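Local structure of protein PTHB1 (Homo sapiens, 4YD8) at residues L179-P187 with T199-Y209; L243-C253 with V264-L275. The protein serves as a subunit of the BBSome, a coat complex thought to sort specific membrane proteins to the primary cilium, here represented by its N-terminal seven-bladed beta-propeller. All blocks are in the same frame, centred on the assembly; numbering follows the deposited sequence. Where two conformers were deposited one is given.

Interaction 1: residues L179-P187 with T199-Y209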
loop_
_atom_site.group_PDB
_atom_site.type_symbol
_atom_site.label_atom_id
_atom_site.label_comp_id
_atom_site.label_asym_id
_atom_site.label_seq_id
_atom_site.Cartn_x
_atom_site.Cartn_y
_atom_site.Cartn_z
ATOM N N LEU A 179 -15.171 6.287 -15.221
ATOM C CA LEU A 179 -16.124 5.679 -14.286
ATOM C C LEU A 179 -17.476 6.381 -14.266
ATOM O O LEU A 179 -17.533 7.600 -14.163
ATOM C CB LEU A 179 -15.573 5.713 -12.864
ATOM C CG LEU A 179 -14.325 4.868 -12.600
ATOM C CD1 LEU A 179 -13.862 5.083 -11.181
ATOM C CD2 LEU A 179 -14.648 3.414 -12.839
ATOM N N PRO A 180 -18.567 5.601 -14.296
ATOM C CA PRO A 180 -19.890 6.192 -14.086
ATOM C C PRO A 180 -20.165 6.372 -12.589
ATOM O O PRO A 180 -19.474 5.757 -11.753
ATOM C CB PRO A 180 -20.830 5.164 -14.716
ATOM C CG PRO A 180 -20.131 3.855 -14.472
ATOM C CD PRO A 180 -18.643 4.148 -14.538
ATOM N N GLY A 181 -21.134 7.224 -12.263
ATOM C CA GLY A 181 -21.539 7.461 -10.887
ATOM C C GLY A 181 -20.417 8.059 -10.063
ATOM O O GLY A 181 -20.269 7.767 -8.862
ATOM N N PHE A 182 -19.614 8.895 -10.720
ATOM C CA PHE A 182 -18.373 9.402 -10.139
ATOM C C PHE A 182 -18.530 10.820 -9.627
ATOM O O PHE A 182 -19.098 11.661 -10.309
ATOM C CB PHE A 182 -17.240 9.357 -11.176
ATOM C CG PHE A 182 -15.907 9.839 -10.649
ATOM C CD1 PHE A 182 -15.029 8.952 -10.021
ATOM C CD2 PHE A 182 -15.524 11.166 -10.791
ATOM C CE1 PHE A 182 -13.803 9.392 -9.537
ATOM C CE2 PHE A 182 -14.303 11.608 -10.304
ATOM C CZ PHE A 182 -13.442 10.719 -9.677
ATOM N N LEU A 183 -17.987 11.103 -8.449
ATOM C CA LEU A 183 -17.954 12.476 -7.958
ATOM C C LEU A 183 -16.526 12.837 -7.532
ATOM O O LEU A 183 -15.857 13.629 -8.199
ATOM C CB LEU A 183 -18.941 12.646 -6.805
ATOM C CG LEU A 183 -19.259 14.052 -6.332
ATOM C CD1 LEU A 183 -19.991 14.827 -7.421
ATOM C CD2 LEU A 183 -20.089 13.988 -5.054
ATOM N N LEU A 184 -16.070 12.249 -6.426
ATOM C CA LEU A 184 -14.669 12.348 -5.986
ATOM C C LEU A 184 -13.984 10.971 -6.010
ATOM O O LEU A 184 -14.619 9.948 -5.762
ATOM C CB LEU A 184 -14.583 12.941 -4.574
ATOM C CG LEU A 184 -15.080 14.377 -4.362
ATOM C CD1 LEU A 184 -14.914 14.784 -2.910
ATOM C CD2 LEU A 184 -14.352 15.366 -5.274
ATOM N N PRO A 185 -12.677 10.943 -6.308
ATOM C CA PRO A 185 -12.004 9.650 -6.462
ATOM C C PRO A 185 -11.834 8.908 -5.132
ATOM O O PRO A 185 -11.374 9.487 -4.144
ATOM C CB PRO A 185 -10.639 10.026 -7.063
ATOM C CG PRO A 185 -10.410 11.432 -6.658
ATOM C CD PRO A 185 -11.785 12.082 -6.597
ATOM N N GLY A 186 -12.219 7.638 -5.120
ATOM C CA GLY A 186 -12.098 6.816 -3.927
ATOM C C GLY A 186 -10.841 5.964 -4.003
ATOM O O GLY A 186 -10.077 6.043 -4.964
ATOM N N PRO A 187 -10.635 5.117 -2.988
ATOM C CA PRO A 187 -9.508 4.182 -3.022
ATOM C C PRO A 187 -9.668 3.220 -4.187
ATOM O O PRO A 187 -10.794 3.000 -4.662
ATOM C CB PRO A 187 -9.593 3.445 -1.661
ATOM C CG PRO A 187 -10.978 3.668 -1.176
ATOM C CD PRO A 187 -11.467 4.980 -1.782
ATOM N N THR A 199 -13.430 0.024 -6.321
ATOM C CA THR A 199 -13.303 1.348 -5.760
ATOM C C THR A 199 -14.513 1.629 -4.875
ATOM O O THR A 199 -15.399 0.783 -4.750
ATOM C CB THR A 199 -13.156 2.423 -6.859
ATOM O OG1 THR A 199 -12.816 3.680 -6.258
ATOM C CG2 THR A 199 -14.459 2.570 -7.679
ATOM N N VAL A 200 -14.512 2.778 -4.206
ATOM C CA VAL A 200 -15.696 3.219 -3.470
ATOM C C VAL A 200 -16.038 4.645 -3.886
ATOM O O VAL A 200 -15.183 5.528 -3.846
ATOM C CB VAL A 200 -15.506 3.181 -1.957
ATOM C CG1 VAL A 200 -16.864 3.343 -1.255
ATOM C CG2 VAL A 200 -14.804 1.871 -1.522
ATOM N N SER A 201 -17.290 4.865 -4.264
ATOM C CA SER A 201 -17.702 6.158 -4.805
ATOM C C SER A 201 -18.120 7.127 -3.711
ATOM O O SER A 201 -18.275 6.745 -2.552
ATOM C CB SER A 201 -18.865 5.986 -5.787
ATOM O OG SER A 201 -20.017 5.544 -5.091
ATOM N N SER A 202 -18.353 8.379 -4.092
ATOM C CA SER A 202 -18.787 9.384 -3.129
ATOM C C SER A 202 -20.182 9.122 -2.581
ATOM O O SER A 202 -20.510 9.576 -1.487
ATOM C CB SER A 202 -18.734 10.779 -3.756
ATOM O OG SER A 202 -17.396 11.130 -4.043
ATOM N N CYS A 203 -21.005 8.385 -3.314
ATOM C CA CYS A 203 -22.317 8.062 -2.770
ATOM C C CYS A 203 -22.268 6.713 -2.030
ATOM O O CYS A 203 -23.289 6.049 -1.830
ATOM C CB CYS A 203 -23.395 8.081 -3.873
ATOM S SG CYS A 203 -23.143 6.916 -5.217
ATOM N N GLN A 204 -21.060 6.345 -1.608
ATOM C CA GLN A 204 -20.827 5.309 -0.597
ATOM C C GLN A 204 -21.110 3.894 -1.113
ATOM O O GLN A 204 -21.496 3.000 -0.355
ATOM C CB GLN A 204 -21.652 5.627 0.665
ATOM C CG GLN A 204 -21.403 7.065 1.173
ATOM C CD GLN A 204 -22.209 7.468 2.397
ATOM O OE1 GLN A 204 -23.358 7.050 2.590
ATOM N NE2 GLN A 204 -21.619 8.325 3.217
ATOM N N GLN A 205 -20.880 3.700 -2.406
ATOM C CA GLN A 205 -21.001 2.397 -3.047
ATOM C C GLN A 205 -19.637 1.776 -3.300
ATOM O O GLN A 205 -18.807 2.366 -3.996
ATOM C CB GLN A 205 -21.719 2.519 -4.391
ATOM C CG GLN A 205 -23.075 3.158 -4.320
ATOM C CD GLN A 205 -24.177 2.138 -4.452
ATOM O OE1 GLN A 205 -24.678 1.616 -3.456
ATOM N NE2 GLN A 205 -24.555 1.834 -5.691
ATOM N N VAL A 206 -19.409 0.584 -2.760
ATOM C CA VAL A 206 -18.293 -0.229 -3.211
ATOM C C VAL A 206 -18.646 -0.767 -4.595
ATOM O O VAL A 206 -19.709 -1.333 -4.777
ATOM C CB VAL A 206 -17.992 -1.402 -2.259
ATOM C CG1 VAL A 206 -16.792 -2.200 -2.766
ATOM C CG2 VAL A 206 -17.695 -0.887 -0.854
ATOM N N GLU A 207 -17.758 -0.584 -5.563
ATOM C CA GLU A 207 -18.034 -0.976 -6.940
ATOM C C GLU A 207 -16.937 -1.860 -7.499
ATOM O O GLU A 207 -15.758 -1.622 -7.247
ATOM C CB GLU A 207 -18.183 0.266 -7.820
ATOM C CG GLU A 207 -19.200 1.246 -7.298
ATOM C CD GLU A 207 -19.368 2.444 -8.197
ATOM O OE1 GLU A 207 -18.431 2.747 -8.966
ATOM O OE2 GLU A 207 -20.448 3.080 -8.145
ATOM N N SER A 208 -17.331 -2.880 -8.254
ATOM C CA SER A 208 -16.375 -3.786 -8.870
ATOM C C SER A 208 -16.580 -3.771 -10.381
ATOM O O SER A 208 -17.688 -3.993 -10.858
ATOM C CB SER A 208 -16.538 -5.206 -8.329
ATOM O OG SER A 208 -15.616 -6.108 -8.922
ATOM N N TYR A 209 -15.503 -3.514 -11.117
ATOM C CA TYR A 209 -15.538 -3.481 -12.577
ATOM C C TYR A 209 -14.625 -4.547 -13.171
ATOM O O TYR A 209 -13.433 -4.557 -12.892
ATOM C CB TYR A 209 -15.091 -2.113 -13.098
ATOM C CG TYR A 209 -15.980 -0.976 -12.684
ATOM C CD1 TYR A 209 -15.744 -0.282 -11.504
ATOM C CD2 TYR A 209 -17.065 -0.593 -13.472
ATOM C CE1 TYR A 209 -16.560 0.765 -11.110
ATOM C CE2 TYR A 209 -17.895 0.458 -13.083
ATOM C CZ TYR A 209 -17.631 1.131 -11.895
ATOM O OH TYR A 209 -18.429 2.177 -11.484
HETATM O O HOH W 1 -17.576 5.273 -9.602
HETATM O O HOH W 2 -20.707 8.980 -6.364
HETATM O O HOH W 3 -21.321 5.477 -7.622
HETATM O O HOH W 4 -17.101 8.952 -6.724
HETATM O O HOH W 5 -14.919 8.276 -3.551
HETATM O O HOH W 6 -13.372 6.166 -7.383
#
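Ser202 and Leu184 meet where the connection between two blades of the seven-bladed beta-propeller, residues 179-187, passes over the hairpin built from strands 196-200 and 205-210. The backbone N of Leu184 donates to Ser202 OG at 2.9 Å, and Leu183 lies against the same serine, its CB and CD2 touching Ser202 CB. Nearer the propeller core, Thr199 OG1 gives its proton to Pro187 O, 2.7 Å away and tilted from the carbonyl plane. With OG1 anti to the backbone N (chi1 -171°), the threonine reaches the incoming chain just before strand 188-191 begins. Beside it Gly186 runs so close to the hairpin that its CA makes a CH...O contact with Val200 O at 3.3 Å.

At the other end, Leu179 CD2 sits over one face of the Tyr209 ring, 4.0 Å from the centroid and shifted toward the rim. Pro180 CD approaches the same tyrosine obliquely, 3.6 Å from OH.

Water joins the segments alongside the direct bonds. One molecule bridges Leu184 O and Val200 O; another takes the N-H of Leu183 and of Ser202 and donates to Leu184 O; a third accepts from Gly186 N and donates to Thr199 OG1. Midway, one water links Gly181 O, Ser201 OG and Glu207 OE2. The type I turn Ser201-Gln204 presents Ser202 to the loop, and Gln248 NE2, on the connection to the next blade, is hydrogen-bonded to Ser202 O. Further out, Gly186 O is bound by Asn141 and Gln159 of the preceding blade. Glu207 positions the tyrosine end: its OE1 accepts from Tyr209 OH at 2.6 Å, from above the carboxylate plane, and also takes a proton from the water that donates to Pro180 O at 2.9 Å.

Interaction 2: residues L243-C253 with V264-L275; sequences LNIGEQALDIC and VFVLGERNFFCL
Glu247, with more surface buried here than any other residue, pushes its carboxylate against Arg270 and Asn271 in the turn of the 264-268/271-275 hairpin of a propeller blade. The side chain leaves between the backbone N and the carbonyl carbon (chi1 66°) and then extends, which brings OE2 onto two backbone N-H groups. Arg270 N lies 2.7 Å from Glu247 OE2, above the carboxylate plane, while Asn271 N comes to the syn lone pair of the same oxygen. Glu247 OE1 takes the side-chain amide, Asn271 ND2, at 2.6 Å, also on its syn side, with carboxylate and amide planes 55° apart. Three N-H groups thus fix the carboxylate across the turn. The Arg270 guanidinium lays one face over Glu247 CB, and Glu269 N closes onto Gln248 O.

Leu267 is the second focus. Its carbonyl faces both Leu250 and Asp251 in a classic beta bulge: Leu250 N donates to Leu267 O at 2.6 Å, Asp251 N only weakly. Past the bulge, strand 251-253 runs antiparallel to 264-268, with Cys253 and Phe265 a hydrogen-bonded pair. Ile252 and Val266 lie on the face where Val200 of the preceding blade also packs on Ile252.

On the approach from strand 241-244, Ile245 CG2 rests over one face of the Phe273 ring, 4.1 Å from its centroid.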
loop_
_atom_site.group_PDB
_atom_site.type_symbol
_atom_site.label_atom_id
_atom_site.label_comp_id
_atom_site.label_asym_id
_atom_site.label_seq_id
_atom_site.Cartn_x
_atom_site.Cartn_y
_atom_site.Cartn_z
ATOM N N LEU A 243 -22.117 -2.439 -3.707
ATOM C CA LEU A 243 -22.559 -2.642 -2.326
ATOM C C LEU A 243 -22.601 -1.287 -1.634
ATOM O O LEU A 243 -21.588 -0.589 -1.554
ATOM C CB LEU A 243 -21.628 -3.602 -1.561
ATOM C CG LEU A 243 -21.967 -3.817 -0.077
ATOM C CD1 LEU A 243 -23.215 -4.679 0.097
ATOM C CD2 LEU A 243 -20.795 -4.409 0.699
ATOM N N ASN A 244 -23.767 -0.895 -1.137
ATOM C CA ASN A 244 -23.815 0.339 -0.375
ATOM C C ASN A 244 -23.377 0.092 1.052
ATOM O O ASN A 244 -24.016 -0.676 1.769
ATOM C CB ASN A 244 -25.209 0.954 -0.381
ATOM C CG ASN A 244 -25.189 2.389 0.093
ATOM O OD1 ASN A 244 -24.913 2.658 1.258
ATOM N ND2 ASN A 244 -25.439 3.318 -0.818
ATOM N N ILE A 245 -22.293 0.744 1.468
ATOM C CA ILE A 245 -21.785 0.565 2.826
ATOM C C ILE A 245 -22.162 1.712 3.764
ATOM O O ILE A 245 -21.785 1.713 4.939
ATOM C CB ILE A 245 -20.259 0.408 2.833
ATOM C CG1 ILE A 245 -19.593 1.592 2.129
ATOM C CG2 ILE A 245 -19.870 -0.885 2.133
ATOM C CD1 ILE A 245 -18.094 1.652 2.348
ATOM N N GLY A 246 -22.867 2.705 3.230
ATOM C CA GLY A 246 -23.455 3.757 4.044
ATOM C C GLY A 246 -22.499 4.735 4.702
ATOM O O GLY A 246 -22.893 5.460 5.615
ATOM N N GLU A 247 -21.263 4.776 4.226
ATOM C CA GLU A 247 -20.255 5.687 4.767
ATOM C C GLU A 247 -19.137 5.847 3.762
ATOM O O GLU A 247 -19.021 5.042 2.841
ATOM C CB GLU A 247 -19.689 5.150 6.097
ATOM C CG GLU A 247 -18.911 3.858 5.928
ATOM C CD GLU A 247 -18.633 3.183 7.262
ATOM O OE1 GLU A 247 -19.591 2.662 7.887
ATOM O OE2 GLU A 247 -17.463 3.203 7.699
ATOM N N GLN A 248 -18.298 6.860 3.948
ATOM C CA GLN A 248 -17.144 7.049 3.071
ATOM C C GLN A 248 -16.053 6.031 3.403
ATOM O O GLN A 248 -15.847 5.686 4.573
ATOM C CB GLN A 248 -16.592 8.475 3.183
ATOM C CG GLN A 248 -17.592 9.567 2.808
ATOM C CD GLN A 248 -18.020 9.519 1.341
ATOM O OE1 GLN A 248 -17.220 9.222 0.446
ATOM N NE2 GLN A 248 -19.285 9.835 1.090
ATOM N N ALA A 249 -15.371 5.542 2.374
ATOM C CA ALA A 249 -14.243 4.624 2.571
ATOM C C ALA A 249 -12.906 5.352 2.637
ATOM O O ALA A 249 -12.661 6.291 1.879
ATOM C CB ALA A 249 -14.208 3.589 1.459
ATOM N N LEU A 250 -12.044 4.901 3.544
ATOM C CA LEU A 250 -10.675 5.405 3.634
ATOM C C LEU A 250 -9.712 4.613 2.748
ATOM O O LEU A 250 -8.784 5.173 2.158
ATOM C CB LEU A 250 -10.187 5.357 5.087
ATOM C CG LEU A 250 -10.871 6.288 6.091
ATOM C CD1 LEU A 250 -10.317 6.065 7.493
ATOM C CD2 LEU A 250 -10.693 7.740 5.675
ATOM N N ASP A 251 -9.924 3.307 2.671
ATOM C CA ASP A 251 -8.983 2.446 1.977
ATOM C C ASP A 251 -9.654 1.133 1.599
ATOM O O ASP A 251 -10.672 0.751 2.191
ATOM C CB ASP A 251 -7.746 2.192 2.876
ATOM C CG ASP A 251 -6.521 1.746 2.091
ATOM O OD1 ASP A 251 -6.576 1.770 0.843
ATOM O OD2 ASP A 251 -5.486 1.398 2.723
ATOM N N ILE A 252 -9.083 0.463 0.600
ATOM C CA ILE A 252 -9.449 -0.903 0.231
ATOM C C ILE A 252 -8.177 -1.723 0.127
ATOM O O ILE A 252 -7.173 -1.242 -0.389
ATOM C CB ILE A 252 -10.165 -0.994 -1.129
ATOM C CG1 ILE A 252 -11.418 -0.149 -1.163
ATOM C CG2 ILE A 252 -10.517 -2.448 -1.475
ATOM C CD1 ILE A 252 -11.849 0.123 -2.600
ATOM N N CYS A 253 -8.229 -2.960 0.598
ATOM C CA CYS A 253 -7.087 -3.869 0.528
ATOM C C CYS A 253 -7.604 -5.247 0.134
ATOM O O CYS A 253 -8.444 -5.807 0.836
ATOM C CB CYS A 253 -6.369 -3.937 1.883
ATOM S SG CYS A 253 -4.813 -4.927 1.820
ATOM N N VAL A 264 -12.097 -8.940 0.046
ATOM C CA VAL A 264 -12.029 -7.508 -0.176
ATOM C C VAL A 264 -12.192 -6.780 1.148
ATOM O O VAL A 264 -13.271 -6.798 1.727
ATOM C CB VAL A 264 -13.136 -7.035 -1.136
ATOM C CG1 VAL A 264 -13.051 -5.539 -1.326
ATOM C CG2 VAL A 264 -13.030 -7.774 -2.468
ATOM N N PHE A 265 -11.139 -6.156 1.658
ATOM C CA PHE A 265 -11.309 -5.437 2.921
ATOM C C PHE A 265 -11.516 -3.964 2.652
ATOM O O PHE A 265 -10.806 -3.379 1.826
ATOM C CB PHE A 265 -10.112 -5.656 3.837
ATOM C CG PHE A 265 -10.074 -7.023 4.432
ATOM C CD1 PHE A 265 -9.555 -8.089 3.719
ATOM C CD2 PHE A 265 -10.587 -7.247 5.693
ATOM C CE1 PHE A 265 -9.531 -9.361 4.281
ATOM C CE2 PHE A 265 -10.551 -8.505 6.251
ATOM C CZ PHE A 265 -10.042 -9.555 5.536
ATOM N N VAL A 266 -12.506 -3.378 3.331
ATOM C CA VAL A 266 -12.775 -1.955 3.212
ATOM C C VAL A 266 -12.695 -1.283 4.576
ATOM O O VAL A 266 -13.343 -1.704 5.543
ATOM C CB VAL A 266 -14.156 -1.680 2.582
ATOM C CG1 VAL A 266 -14.356 -0.166 2.415
ATOM C CG2 VAL A 266 -14.245 -2.383 1.226
ATOM N N LEU A 267 -11.847 -0.265 4.657
ATOM C CA LEU A 267 -11.774 0.565 5.847
ATOM C C LEU A 267 -12.680 1.776 5.684
ATOM O O LEU A 267 -12.351 2.688 4.933
ATOM C CB LEU A 267 -10.350 1.040 6.108
ATOM C CG LEU A 267 -10.190 1.843 7.412
ATOM C CD1 LEU A 267 -10.482 0.947 8.633
ATOM C CD2 LEU A 267 -8.784 2.456 7.514
ATOM N N GLY A 268 -13.806 1.786 6.389
ATOM C CA GLY A 268 -14.711 2.921 6.345
ATOM C C GLY A 268 -14.405 3.887 7.473
ATOM O O GLY A 268 -13.581 3.600 8.341
ATOM N N GLU A 269 -15.059 5.040 7.470
ATOM C CA GLU A 269 -14.891 6.014 8.540
ATOM C C GLU A 269 -15.463 5.501 9.857
ATOM O O GLU A 269 -15.042 5.927 10.931
ATOM C CB GLU A 269 -15.560 7.347 8.168
ATOM C CG GLU A 269 -14.889 8.085 7.019
ATOM C CD GLU A 269 -15.527 9.435 6.734
ATOM O OE1 GLU A 269 -16.697 9.644 7.122
ATOM O OE2 GLU A 269 -14.857 10.294 6.127
ATOM N N ARG A 270 -16.433 4.592 9.774
ATOM C CA ARG A 270 -17.138 4.121 10.976
ATOM C C ARG A 270 -17.085 2.606 11.173
ATOM O O ARG A 270 -17.300 2.098 12.281
ATOM C CB ARG A 270 -18.612 4.547 10.932
ATOM C CG ARG A 270 -18.854 6.046 10.844
ATOM C CD ARG A 270 -20.343 6.362 11.031
ATOM N NE ARG A 270 -21.095 6.418 9.776
ATOM C CZ ARG A 270 -21.007 7.410 8.888
ATOM N NH1 ARG A 270 -20.186 8.432 9.107
ATOM N NH2 ARG A 270 -21.738 7.384 7.778
ATOM N N ASN A 271 -16.844 1.889 10.084
ATOM C CA ASN A 271 -16.887 0.437 10.106
ATOM C C ASN A 271 -15.756 -0.158 9.302
ATOM O O ASN A 271 -15.183 0.480 8.420
ATOM C CB ASN A 271 -18.229 -0.083 9.563
ATOM C CG ASN A 271 -19.405 0.286 10.444
ATOM O OD1 ASN A 271 -19.798 -0.475 11.327
ATOM N ND2 ASN A 271 -19.990 1.455 10.195
ATOM N N PHE A 272 -15.456 -1.402 9.610
ATOM C CA PHE A 272 -14.475 -2.168 8.885
ATOM C C PHE A 272 -15.230 -3.354 8.271
ATOM O O PHE A 272 -16.012 -4.026 8.962
ATOM C CB PHE A 272 -13.357 -2.536 9.885
ATOM C CG PHE A 272 -12.585 -3.771 9.578
ATOM C CD1 PHE A 272 -11.820 -3.866 8.435
ATOM C CD2 PHE A 272 -12.510 -4.789 10.516
ATOM C CE1 PHE A 272 -11.056 -5.001 8.191
ATOM C CE2 PHE A 272 -11.751 -5.912 10.287
ATOM C CZ PHE A 272 -11.022 -6.025 9.122
ATOM N N PHE A 273 -15.035 -3.576 6.976
ATOM C CA PHE A 273 -15.759 -4.611 6.241
ATOM C C PHE A 273 -14.833 -5.664 5.636
ATOM O O PHE A 273 -13.772 -5.343 5.101
ATOM C CB PHE A 273 -16.573 -4.003 5.083
ATOM C CG PHE A 273 -17.548 -2.932 5.490
ATOM C CD1 PHE A 273 -17.128 -1.625 5.701
ATOM C CD2 PHE A 273 -18.911 -3.219 5.595
ATOM C CE1 PHE A 273 -18.056 -0.609 6.053
ATOM C CE2 PHE A 273 -19.838 -2.221 5.925
ATOM C CZ PHE A 273 -19.409 -0.924 6.173
ATOM N N CYS A 274 -15.268 -6.918 5.672
ATOM C CA CYS A 274 -14.644 -7.969 4.885
ATOM C C CYS A 274 -15.676 -8.505 3.904
ATOM O O CYS A 274 -16.685 -9.068 4.322
ATOM C CB CYS A 274 -14.117 -9.091 5.788
ATOM S SG CYS A 274 -13.475 -10.497 4.848
ATOM N N LEU A 275 -15.442 -8.306 2.601
ATOM C CA LEU A 275 -16.378 -8.757 1.564
ATOM C C LEU A 275 -15.906 -10.017 0.864
ATOM O O LEU A 275 -14.694 -10.223 0.683
ATOM C CB LEU A 275 -16.580 -7.660 0.509
ATOM C CG LEU A 275 -16.823 -6.245 1.020
ATOM C CD1 LEU A 275 -17.104 -5.314 -0.172
ATOM C CD2 LEU A 275 -17.975 -6.194 2.026
#

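Overall arrangement
The centres of the two contacts lie about 12 Å apart, on the same side of the chain's centre, in series along the chain. Interaction 1 belongs to the blade of strands 188-191, 196-200, 205-210 and 241-244, together with the connection that enters it. Interaction 2 begins on that blade's last strand and crosses into the next, made of strands 249-255, 263-268, 271-275 and 281-286. They touch directly: Val206 N probably bonds to Leu243 O between neighbouring strands, and Gln204 packs on Gly246 and Glu247. Together they follow the chain through two successive blade-to-blade passages, joining adjacent sheets of the ring.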